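Local coordinates for protein phosphoribosylaminoimidazole-succinocarboxamide synthase (Saccharomyces cerevisiae, PDB 2CNV) that catalyses the ATP-dependent joining of L-aspartate to the carboxylated imidazole ribotide CAIR, forming SAICAR in de novo purine biosynthesis, at residues 15-20 / 36-41; 58-63 / 235-240; 113-118 / 181-186. All coordinates share one frame; numbering follows the deposited sequence.

Interaction 1 of 3, residues 15-20 / 36-41; sequences VARGKV and TDRISA. With SSS (N-{[5-amino-1-(5-O-phosphono-beta-D-arabinofuranosyl)-1H-imidazol-4-yl]carbonyl}-L-aspartic acid), chain D.
The carbonyl oxygen of V20 is gripped twice by T36, whose OG1 donates to V20 O over 2.6 Å and whose backbone N reaches the same V20 O over 3.0 Å. A chi1 of 70° sets that hydroxyl between the T36 N and carbonyl carbon, swinging it round to the oxygen the N-H already meets. R38 takes the two preceding carbonyls. Its NE makes a nearly straight bond to K19 O (2.7 Å, 169°), with the oxygen in the guanidinium plane; its NH2 makes a more bent one to G18 O (2.9 Å), which is tilted from that plane. T36 OG1 lies over the centre of one guanidinium face. A leucine in place of R38 has no N-H for the G18 and K19 carbonyls, so the turn would probably be freer to shift and D22 left with one arginine fewer. R17 crosses R38 nearby, and D22 forms salt bridges with both arginines. Farther on, in one of its two conformers, S40 OG donates to O65 of the bound SSS (2.7 Å), near K19 CE. Together these contacts hold the turn of the beta-hairpin 14-17/21-27 against the segment that leads into strand 40-41 and brings S40 to the ligand site.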
loop_
_atom_site.group_PDB
_atom_site.type_symbol
_atom_site.label_atom_id
_atom_site.label_comp_id
_atom_site.label_asym_id
_atom_site.label_seq_id
_atom_site.Cartn_x
_atom_site.Cartn_y
_atom_site.Cartn_z
ATOM N N VAL A 15 2.748 16.328 -9.457
ATOM C CA VAL A 15 3.966 15.554 -9.671
ATOM C C VAL A 15 3.624 14.280 -10.437
ATOM O O VAL A 15 4.288 13.931 -11.424
ATOM C CB VAL A 15 4.673 15.212 -8.338
ATOM C CG1 VAL A 15 5.834 14.232 -8.559
ATOM C CG2 VAL A 15 5.171 16.486 -7.661
ATOM N N ALA A 16 2.576 13.596 -9.989
ATOM C CA ALA A 16 2.186 12.324 -10.581
ATOM C C ALA A 16 0.748 11.984 -10.232
ATOM O O ALA A 16 0.235 12.406 -9.201
ATOM C CB ALA A 16 3.122 11.206 -10.095
ATOM N N ARG A 17 0.104 11.222 -11.108
ATOM C CA ARG A 17 -1.127 10.529 -10.754
ATOM C C ARG A 17 -0.902 9.041 -10.915
ATOM O O ARG A 17 -0.670 8.569 -12.031
ATOM C CB ARG A 17 -2.289 10.981 -11.633
ATOM C CG ARG A 17 -3.255 11.861 -10.902
ATOM C CD ARG A 17 -4.553 12.063 -11.650
ATOM N NE ARG A 17 -5.213 13.277 -11.187
ATOM C CZ ARG A 17 -5.155 14.441 -11.827
ATOM N NH1 ARG A 17 -5.774 15.500 -11.331
ATOM N NH2 ARG A 17 -4.485 14.542 -12.969
ATOM N N GLY A 18 -0.932 8.310 -9.803
ATOM C CA GLY A 18 -0.828 6.857 -9.849
ATOM C C GLY A 18 -2.201 6.251 -10.063
ATOM O O GLY A 18 -3.154 6.962 -10.378
ATOM N N LYS A 19 -2.306 4.939 -9.881
ATOM C CA LYS A 19 -3.598 4.242 -9.922
ATOM C C LYS A 19 -4.607 4.879 -8.953
ATOM O O LYS A 19 -5.789 5.021 -9.279
ATOM C CB LYS A 19 -3.424 2.775 -9.531
ATOM C CG LYS A 19 -2.916 1.832 -10.636
ATOM C CD LYS A 19 -2.723 0.429 -10.071
ATOM C CE LYS A 19 -2.689 -0.632 -11.167
ATOM N NZ LYS A 19 -1.459 -0.554 -12.009
ATOM N N VAL A 20 -4.123 5.242 -7.762
ATOM C CA VAL A 20 -4.987 5.672 -6.650
ATOM C C VAL A 20 -4.568 7.021 -6.040
ATOM O O VAL A 20 -5.418 7.781 -5.576
ATOM C CB VAL A 20 -5.060 4.568 -5.543
ATOM C CG1 VAL A 20 -5.966 4.986 -4.390
ATOM C CG2 VAL A 20 -5.561 3.272 -6.128
ATOM N N THR A 36 -7.031 9.167 -3.418
ATOM C CA THR A 36 -8.374 9.238 -3.974
ATOM C C THR A 36 -9.142 7.954 -3.621
ATOM O O THR A 36 -8.613 7.064 -2.943
ATOM C CB THR A 36 -8.364 9.458 -5.524
ATOM O OG1 THR A 36 -7.896 8.270 -6.176
ATOM C CG2 THR A 36 -7.458 10.653 -5.908
ATOM N N ASP A 37 -10.392 7.891 -4.068
ATOM C CA ASP A 37 -11.272 6.758 -3.823
ATOM C C ASP A 37 -11.270 5.794 -5.017
ATOM O O ASP A 37 -12.077 4.865 -5.075
ATOM C CB ASP A 37 -12.702 7.250 -3.541
ATOM C CG ASP A 37 -12.815 8.022 -2.248
ATOM O OD1 ASP A 37 -11.977 7.823 -1.342
ATOM O OD2 ASP A 37 -13.758 8.827 -2.130
ATOM N N ARG A 38 -10.360 6.028 -5.962
ATOM C CA ARG A 38 -10.141 5.122 -7.084
ATOM C C ARG A 38 -9.766 3.727 -6.577
ATOM O O ARG A 38 -9.135 3.581 -5.523
ATOM C CB ARG A 38 -9.038 5.662 -8.019
ATOM C CG ARG A 38 -9.381 6.993 -8.699
ATOM C CD ARG A 38 -8.439 7.325 -9.863
ATOM N NE ARG A 38 -7.019 7.462 -9.501
ATOM C CZ ARG A 38 -6.401 8.612 -9.216
ATOM N NH1 ARG A 38 -7.068 9.759 -9.205
ATOM N NH2 ARG A 38 -5.101 8.617 -8.935
ATOM N N ILE A 39 -10.183 2.707 -7.321
ATOM C CA ILE A 39 -9.845 1.321 -6.999
ATOM C C ILE A 39 -9.415 0.586 -8.274
ATOM O O ILE A 39 -9.959 0.844 -9.351
ATOM C CB ILE A 39 -11.044 0.602 -6.322
ATOM C CG1 ILE A 39 -10.691 -0.850 -5.937
ATOM C CG2 ILE A 39 -12.302 0.675 -7.208
ATOM C CD1 ILE A 39 -11.660 -1.474 -4.936
ATOM N N SER A 40 -8.440 -0.315 -8.147
ATOM C CA SER A 40 -7.968 -1.103 -9.286
ATOM C C SER A 40 -8.253 -2.589 -9.078
ATOM O O SER A 40 -8.324 -3.069 -7.938
ATOM C CB SER A 40 -6.465 -0.866 -9.523
ATOM O OG SER A 40 -5.986 -1.609 -10.629
ATOM N N ALA A 41 -8.448 -3.305 -10.182
ATOM C CA ALA A 41 -8.586 -4.760 -10.154
ATOM C C ALA A 41 -8.021 -5.286 -11.461
ATOM O O ALA A 41 -8.231 -4.679 -12.511
ATOM C CB ALA A 41 -10.033 -5.161 -9.995
HETATM P PA SSS D . 2.861 -10.214 -6.905
HETATM O O1A SSS D . 1.554 -10.100 -7.637
HETATM O O2A SSS D . 4.066 -9.988 -7.786
HETATM O O3A SSS D . 2.960 -11.399 -5.991
HETATM O "O5'" SSS D . 2.871 -8.961 -5.906
HETATM C "C5'" SSS D . 4.062 -8.492 -5.277
HETATM C "C4'" SSS D . 3.701 -7.376 -4.308
HETATM O "O4'" SSS D . 2.875 -6.438 -4.994
HETATM C "C1'" SSS D . 1.891 -5.924 -4.095
HETATM N N9 SSS D . 0.648 -5.506 -4.798
HETATM C C4 SSS D . 0.048 -5.994 -5.886
HETATM O O6 SSS D . -1.590 -6.082 -8.360
HETATM N N3 SSS D . 0.477 -7.091 -6.587
HETATM C C6 SSS D . -2.001 -5.533 -7.346
HETATM N N6 SSS D . -3.265 -5.128 -7.194
HETATM C C61 SSS D . -4.295 -5.310 -8.212
HETATM C C62 SSS D . -4.311 -4.189 -9.216
HETATM C C63 SSS D . -5.604 -5.342 -7.425
HETATM C C64 SSS D . -6.153 -6.751 -7.383
HETATM O O65 SSS D . -5.265 -4.123 -10.009
HETATM O O66 SSS D . -3.377 -3.356 -9.242
HETATM O O67 SSS D . -6.074 -7.382 -6.306
HETATM O O68 SSS D . -6.671 -7.240 -8.418
HETATM C C5 SSS D . -1.079 -5.263 -6.207
HETATM N N7 SSS D . -1.143 -4.286 -5.278
HETATM C C8 SSS D . -0.088 -4.441 -4.437
HETATM C "C2'" SSS D . 1.718 -6.940 -2.970
HETATM O "O2'" SSS D . 0.520 -7.708 -2.996
HETATM C "C3'" SSS D . 2.894 -7.871 -3.114
HETATM O "O3'" SSS D . 3.597 -7.732 -1.887
#

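Interaction 2 of 3, residues 58-63 / 235-240; sequences TKLSEF and VLTPDS. With SSS (N-{[5-amino-1-(5-O-phosphono-beta-D-arabinofuranosyl)-1H-imidazol-4-yl]carbonyl}-L-aspartic acid), chain D.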
loop_
_atom_site.group_PDB
_atom_site.type_symbol
_atom_site.label_atom_id
_atom_site.label_comp_id
_atom_site.label_asym_id
_atom_site.label_seq_id
_atom_site.Cartn_x
_atom_site.Cartn_y
_atom_site.Cartn_z
ATOM N N THR A 58 -5.807 6.259 4.070
ATOM C CA THR A 58 -4.911 7.282 4.615
ATOM C C THR A 58 -4.771 7.066 6.116
ATOM O O THR A 58 -3.657 6.978 6.625
ATOM C CB THR A 58 -5.385 8.707 4.296
ATOM O OG1 THR A 58 -5.324 8.908 2.876
ATOM C CG2 THR A 58 -4.493 9.753 4.991
ATOM N N LYS A 59 -5.902 6.963 6.809
ATOM C CA LYS A 59 -5.905 6.742 8.248
ATOM C C LYS A 59 -5.240 5.423 8.654
ATOM O O LYS A 59 -4.562 5.362 9.687
ATOM C CB LYS A 59 -7.324 6.830 8.810
ATOM C CG LYS A 59 -7.936 8.216 8.699
ATOM C CD LYS A 59 -9.313 8.267 9.338
ATOM C CE LYS A 59 -9.738 9.702 9.591
ATOM N NZ LYS A 59 -8.853 10.350 10.612
ATOM N N LEU A 60 -5.430 4.378 7.853
ATOM C CA LEU A 60 -4.769 3.085 8.118
ATOM C C LEU A 60 -3.249 3.205 7.999
ATOM O O LEU A 60 -2.502 2.678 8.836
ATOM C CB LEU A 60 -5.282 1.983 7.181
ATOM C CG LEU A 60 -4.733 0.568 7.434
ATOM C CD1 LEU A 60 -4.925 0.090 8.900
ATOM C CD2 LEU A 60 -5.325 -0.438 6.459
ATOM N N SER A 61 -2.800 3.879 6.945
ATOM C CA SER A 61 -1.368 4.135 6.765
ATOM C C SER A 61 -0.807 4.935 7.941
ATOM O O SER A 61 0.235 4.571 8.488
ATOM C CB SER A 61 -1.089 4.815 5.421
ATOM O OG SER A 61 0.309 4.940 5.195
ATOM N N GLU A 62 -1.518 5.992 8.351
ATOM C CA GLU A 62 -1.123 6.796 9.516
ATOM C C GLU A 62 -1.009 5.946 10.781
ATOM O O GLU A 62 -0.085 6.126 11.578
ATOM C CB GLU A 62 -2.132 7.915 9.777
ATOM C CG GLU A 62 -2.150 9.021 8.749
ATOM C CD GLU A 62 -3.080 10.132 9.156
ATOM O OE1 GLU A 62 -4.272 10.068 8.797
ATOM O OE2 GLU A 62 -2.624 11.050 9.863
ATOM N N PHE A 63 -1.972 5.043 10.966
ATOM C CA PHE A 63 -1.936 4.083 12.074
ATOM C C PHE A 63 -0.648 3.261 12.087
ATOM O O PHE A 63 -0.026 3.092 13.145
ATOM C CB PHE A 63 -3.151 3.141 12.060
ATOM C CG PHE A 63 -3.007 1.966 13.004
ATOM C CD1 PHE A 63 -3.431 2.063 14.325
ATOM C CD2 PHE A 63 -2.410 0.777 12.575
ATOM C CE1 PHE A 63 -3.269 0.985 15.207
ATOM C CE2 PHE A 63 -2.239 -0.308 13.455
ATOM C CZ PHE A 63 -2.668 -0.204 14.765
ATOM N N VAL A 235 1.575 2.487 3.641
ATOM C CA VAL A 235 2.085 1.424 4.489
ATOM C C VAL A 235 1.002 0.414 4.848
ATOM O O VAL A 235 -0.016 0.766 5.447
ATOM C CB VAL A 235 2.732 2.029 5.767
ATOM C CG1 VAL A 235 3.236 0.948 6.688
ATOM C CG2 VAL A 235 3.869 2.955 5.379
ATOM N N LEU A 236 1.245 -0.836 4.467
ATOM C CA LEU A 236 0.439 -1.993 4.876
ATOM C C LEU A 236 -1.074 -1.760 4.768
ATOM O O LEU A 236 -1.820 -1.994 5.714
ATOM C CB LEU A 236 0.846 -2.456 6.289
ATOM C CG LEU A 236 2.237 -3.107 6.385
ATOM C CD1 LEU A 236 2.918 -2.780 7.699
ATOM C CD2 LEU A 236 2.144 -4.604 6.180
ATOM N N THR A 237 -1.512 -1.282 3.606
ATOM C CA THR A 237 -2.947 -1.161 3.300
ATOM C C THR A 237 -3.344 -2.295 2.345
ATOM O O THR A 237 -2.468 -2.963 1.793
ATOM C CB THR A 237 -3.254 0.183 2.611
ATOM O OG1 THR A 237 -2.712 0.161 1.289
ATOM C CG2 THR A 237 -2.658 1.346 3.388
ATOM N N PRO A 238 -4.662 -2.518 2.132
ATOM C CA PRO A 238 -5.051 -3.555 1.175
ATOM C C PRO A 238 -4.665 -3.233 -0.270
ATOM O O PRO A 238 -4.736 -4.115 -1.125
ATOM C CB PRO A 238 -6.581 -3.614 1.303
ATOM C CG PRO A 238 -6.920 -2.882 2.529
ATOM C CD PRO A 238 -5.840 -1.879 2.747
ATOM N N ASP A 239 -4.256 -1.994 -0.543
ATOM C CA ASP A 239 -3.732 -1.653 -1.869
ATOM C C ASP A 239 -2.256 -2.018 -2.024
ATOM O O ASP A 239 -1.834 -2.399 -3.108
ATOM C CB ASP A 239 -3.940 -0.166 -2.215
ATOM C CG ASP A 239 -5.361 0.150 -2.675
ATOM O OD1 ASP A 239 -6.168 -0.777 -2.875
ATOM O OD2 ASP A 239 -5.662 1.348 -2.853
ATOM N N SER A 240 -1.472 -1.874 -0.957
ATOM C CA SER A 240 -0.031 -2.166 -0.999
ATOM C C SER A 240 0.328 -3.606 -0.599
ATOM O O SER A 240 1.497 -4.015 -0.694
ATOM C CB SER A 240 0.736 -1.174 -0.112
ATOM O OG SER A 240 0.461 -1.420 1.254
HETATM P PA SSS D . 2.861 -10.214 -6.905
HETATM O O1A SSS D . 1.554 -10.100 -7.637
HETATM O O2A SSS D . 4.066 -9.988 -7.786
HETATM O O3A SSS D . 2.960 -11.399 -5.991
HETATM O "O5'" SSS D . 2.871 -8.961 -5.906
HETATM C "C5'" SSS D . 4.062 -8.492 -5.277
HETATM C "C4'" SSS D . 3.701 -7.376 -4.308
HETATM O "O4'" SSS D . 2.875 -6.438 -4.994
HETATM C "C1'" SSS D . 1.891 -5.924 -4.095
HETATM N N9 SSS D . 0.648 -5.506 -4.798
HETATM C C4 SSS D . 0.048 -5.994 -5.886
HETATM O O6 SSS D . -1.590 -6.082 -8.360
HETATM N N3 SSS D . 0.477 -7.091 -6.587
HETATM C C6 SSS D . -2.001 -5.533 -7.346
HETATM N N6 SSS D . -3.265 -5.128 -7.194
HETATM C C61 SSS D . -4.295 -5.310 -8.212
HETATM C C62 SSS D . -4.311 -4.189 -9.216
HETATM C C63 SSS D . -5.604 -5.342 -7.425
HETATM C C64 SSS D . -6.153 -6.751 -7.383
HETATM O O65 SSS D . -5.265 -4.123 -10.009
HETATM O O66 SSS D . -3.377 -3.356 -9.242
HETATM O O67 SSS D . -6.074 -7.382 -6.306
HETATM O O68 SSS D . -6.671 -7.240 -8.418
HETATM C C5 SSS D . -1.079 -5.263 -6.207
HETATM N N7 SSS D . -1.143 -4.286 -5.278
HETATM C C8 SSS D . -0.088 -4.441 -4.437
HETATM C "C2'" SSS D . 1.718 -6.940 -2.970
HETATM O "O2'" SSS D . 0.520 -7.708 -2.996
HETATM C "C3'" SSS D . 2.894 -7.871 -3.114
HETATM O "O3'" SSS D . 3.597 -7.732 -1.887
#
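L60 lays its CD2 methyl over the backbone of the segment 235-240, meeting L236 O at 3.9 Å and T237 CA at 4.0 Å. The same L60 CD2 meets P238 CD tip to tip, also at 4.0 Å, so one methyl spans three consecutive residues. The extended start of the side chain, with CG anti to the backbone N (chi1 -176°), carries the branch out from helix 53-67 to reach them. The next residue, S61, adds the polar link: its OG accepts the backbone N-H of V235 at 3.2 Å, a bent bond with an angle of 138° at the hydrogen. S61 CB comes up beside the T237 methyl, and W64 of the same helix gives L236 O a weak hydrogen bond.

The helix is therefore packed against a break in strand 228-245 of the six-stranded mixed sheet. L236 takes left-handed helical backbone angles here, and after it the chain turns through 238-240 with helical angles but without regular helical bonds. T237 heads that turn. Its OG1 accepts from D239 N and S240 N, fitting both an ST turn and an ST motif, while T237 N donates back to S240 OG at 3.1 Å, so side-chain and backbone bonds run both ways between T237 and S240.

Within the turn, the D239 and S240 carbonyls face the bound SSS. D239 O lies 3.0 Å from N7 of the imidazole in SSS, and the S240 carbonyl packs by C2' of the sugar. The D239 carboxylate points to two lysines instead, K53 and K260, each taking one of its oxygens in a salt bridge; K53 belongs to the same helix as L60 and S61.

Interaction 3 of 3, residues 113-118 / 181-186; sequences KLIPLE and ELVGED. Unlike the reference sequence in segment 181-186: E185 (reference Gly). With ASP (aspartic acid), chain C.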
loop_
_atom_site.group_PDB
_atom_site.type_symbol
_atom_site.label_atom_id
_atom_site.label_comp_id
_atom_site.label_asym_id
_atom_site.label_seq_id
_atom_site.Cartn_x
_atom_site.Cartn_y
_atom_site.Cartn_z
ATOM N N LYS A 113 15.767 11.266 -0.426
ATOM C CA LYS A 113 16.441 10.599 -1.527
ATOM C C LYS A 113 15.829 9.215 -1.744
ATOM O O LYS A 113 15.707 8.408 -0.818
ATOM C CB LYS A 113 17.948 10.524 -1.324
ATOM C CG LYS A 113 18.655 9.800 -2.458
ATOM C CD LYS A 113 20.123 10.112 -2.497
ATOM C CE LYS A 113 20.356 11.489 -3.065
ATOM N NZ LYS A 113 21.801 11.711 -3.339
ATOM N N LEU A 114 15.418 8.991 -2.986
ATOM C CA LEU A 114 14.821 7.752 -3.454
ATOM C C LEU A 114 15.727 6.538 -3.228
ATOM O O LEU A 114 16.949 6.626 -3.366
ATOM C CB LEU A 114 14.579 7.906 -4.955
ATOM C CG LEU A 114 13.536 7.141 -5.767
ATOM C CD1 LEU A 114 12.134 7.616 -5.440
ATOM C CD2 LEU A 114 13.835 7.354 -7.245
ATOM N N ILE A 115 15.123 5.418 -2.846
ATOM C CA ILE A 115 15.757 4.113 -3.010
ATOM C C ILE A 115 14.892 3.416 -4.066
ATOM O O ILE A 115 13.796 2.951 -3.757
ATOM C CB ILE A 115 15.858 3.304 -1.680
ATOM C CG1 ILE A 115 16.723 4.048 -0.647
ATOM C CG2 ILE A 115 16.436 1.904 -1.937
ATOM C CD1 ILE A 115 16.716 3.433 0.755
ATOM N N PRO A 116 15.364 3.391 -5.329
ATOM C CA PRO A 116 14.572 2.915 -6.478
ATOM C C PRO A 116 14.371 1.392 -6.528
ATOM O O PRO A 116 14.817 0.732 -7.470
ATOM C CB PRO A 116 15.376 3.414 -7.688
ATOM C CG PRO A 116 16.764 3.543 -7.198
ATOM C CD PRO A 116 16.697 3.872 -5.741
ATOM N N LEU A 117 13.700 0.864 -5.510
ATOM C CA LEU A 117 13.308 -0.536 -5.442
ATOM C C LEU A 117 11.898 -0.617 -4.899
ATOM O O LEU A 117 11.495 0.196 -4.053
ATOM C CB LEU A 117 14.201 -1.308 -4.466
ATOM C CG LEU A 117 15.674 -1.612 -4.721
ATOM C CD1 LEU A 117 16.254 -2.253 -3.468
ATOM C CD2 LEU A 117 15.846 -2.547 -5.921
ATOM N N GLU A 118 11.160 -1.616 -5.364
ATOM C CA GLU A 118 9.942 -2.016 -4.695
ATOM C C GLU A 118 10.315 -3.076 -3.668
ATOM O O GLU A 118 10.673 -4.200 -4.012
ATOM C CB GLU A 118 8.906 -2.546 -5.697
ATOM C CG GLU A 118 8.670 -1.653 -6.925
ATOM C CD GLU A 118 8.138 -0.267 -6.574
ATOM O OE1 GLU A 118 6.950 -0.151 -6.203
ATOM O OE2 GLU A 118 8.908 0.713 -6.688
ATOM N N GLU A 181 22.969 -4.662 -6.861
ATOM C CA GLU A 181 23.590 -4.064 -8.040
ATOM C C GLU A 181 22.969 -2.709 -8.312
ATOM O O GLU A 181 23.647 -1.764 -8.720
ATOM C CB GLU A 181 23.409 -4.969 -9.261
ATOM C CG GLU A 181 24.219 -6.245 -9.183
ATOM C CD GLU A 181 25.688 -5.968 -8.950
ATOM O OE1 GLU A 181 26.230 -5.081 -9.642
ATOM O OE2 GLU A 181 26.292 -6.625 -8.071
ATOM N N LEU A 182 21.671 -2.630 -8.062
ATOM C CA LEU A 182 20.892 -1.454 -8.375
ATOM C C LEU A 182 21.097 -0.334 -7.363
ATOM O O LEU A 182 21.259 0.826 -7.742
ATOM C CB LEU A 182 19.415 -1.833 -8.474
ATOM C CG LEU A 182 18.724 -1.996 -9.833
ATOM C CD1 LEU A 182 19.653 -2.207 -11.039
ATOM C CD2 LEU A 182 17.665 -3.090 -9.727
ATOM N N VAL A 183 21.107 -0.673 -6.078
ATOM C CA VAL A 183 21.151 0.363 -5.045
ATOM C C VAL A 183 22.343 0.265 -4.095
ATOM O O VAL A 183 22.441 1.043 -3.145
ATOM C CB VAL A 183 19.818 0.438 -4.232
ATOM C CG1 VAL A 183 18.615 0.524 -5.161
ATOM C CG2 VAL A 183 19.680 -0.747 -3.282
ATOM N N GLY A 184 23.238 -0.689 -4.339
ATOM C CA GLY A 184 24.414 -0.852 -3.492
ATOM C C GLY A 184 24.283 -2.023 -2.535
ATOM O O GLY A 184 23.223 -2.235 -1.948
ATOM N N GLU A 185 25.382 -2.760 -2.381
ATOM C CA GLU A 185 25.420 -3.983 -1.583
ATOM C C GLU A 185 25.072 -3.758 -0.105
ATOM O O GLU A 185 24.265 -4.493 0.465
ATOM C CB GLU A 185 26.793 -4.659 -1.724
ATOM C CG GLU A 185 27.195 -4.972 -3.171
ATOM C CD GLU A 185 28.467 -5.806 -3.277
ATOM O OE1 GLU A 185 29.106 -6.073 -2.235
ATOM O OE2 GLU A 185 28.829 -6.188 -4.413
ATOM N N ASP A 186 25.676 -2.745 0.510
ATOM C CA ASP A 186 25.406 -2.433 1.921
ATOM C C ASP A 186 23.959 -1.960 2.136
ATOM O O ASP A 186 23.253 -2.465 3.013
ATOM C CB ASP A 186 26.383 -1.372 2.450
ATOM C CG ASP A 186 26.095 -0.988 3.888
ATOM O OD1 ASP A 186 25.830 0.207 4.146
ATOM O OD2 ASP A 186 26.109 -1.889 4.754
HETATM N N ASP C . 28.252 -0.909 -0.536
HETATM C CA ASP C . 27.468 -0.445 -1.715
HETATM C C ASP C . 28.160 -0.712 -3.048
HETATM O O ASP C . 28.052 -1.807 -3.600
HETATM C CB ASP C . 27.086 1.037 -1.581
HETATM C CG ASP C . 25.718 1.234 -0.951
HETATM O OD1 ASP C . 25.349 0.434 -0.072
HETATM O OD2 ASP C . 25.007 2.191 -1.339
HETATM O OXT ASP C . 28.828 0.153 -3.617
#
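V183 and L117 carry the apolar part of this contact, which has no hydrogen bond between the two segments. They reach toward each other tip to tip: V183 CG1 sits 3.7 Å from L117 CG, and V183 CG2 is the same 3.7 Å from L117 CD1. CG1 of V183 also passes the ring of P116, coming 3.9 Å from P116 CD, and touches CG2 of I115, whose side chain crosses V183 at about a right angle. With chi1 at -51°, CG1 is turned anti to the V183 carbonyl carbon, and that methyl meets all three residues. L182 adds a looser contact, its CD2 4.3 Å from L117 CD2, and both leucines also touch I174.

One backbone bond shapes the 113-118 side. L117 N bonds to I115 O over 2.7 Å, closing an inverse gamma turn centred on P116, which breaks strand 113-122.

Polar contacts on the other side of V183 go to a bound aspartic acid. E185 N donates to atom O of the aspartic acid at 3.1 Å along an almost straight line (175°), and L187 N binds the ligand as well. G184, with a positive phi of 103°, stands where a side chain would run into the ligand's CG. Between helices 176-183 and 185-208, G184 takes the N-cap position, and the aspartic acid sits at the start of the second helix, where the first N-H groups have no helical acceptor, a characteristic site for a carboxylate.

Interaction 2 is the buried one, close to the middle of the chain, while interactions 1 and 3 are only partly buried. Interactions 1 and 2 touch each other, V20 CG2 lying 3.8 Å from D239 OD2, and both reach SSS, interaction 1 through S40 and K19 and interaction 2 through D239 and S240. Interaction 3 sits apart, about 9 Å from interaction 2 at the nearest atoms, yet the two share the mixed sheet through strands 113-122 and 228-245. The chemistry follows the setting: backbone carbonyls held by an arginine and a threonine in 15-20/36-41, a leucine and a single serine bond in 58-63/235-240, and purely apolar side chains in 113-118/181-186, whose ligand is a separate aspartic acid.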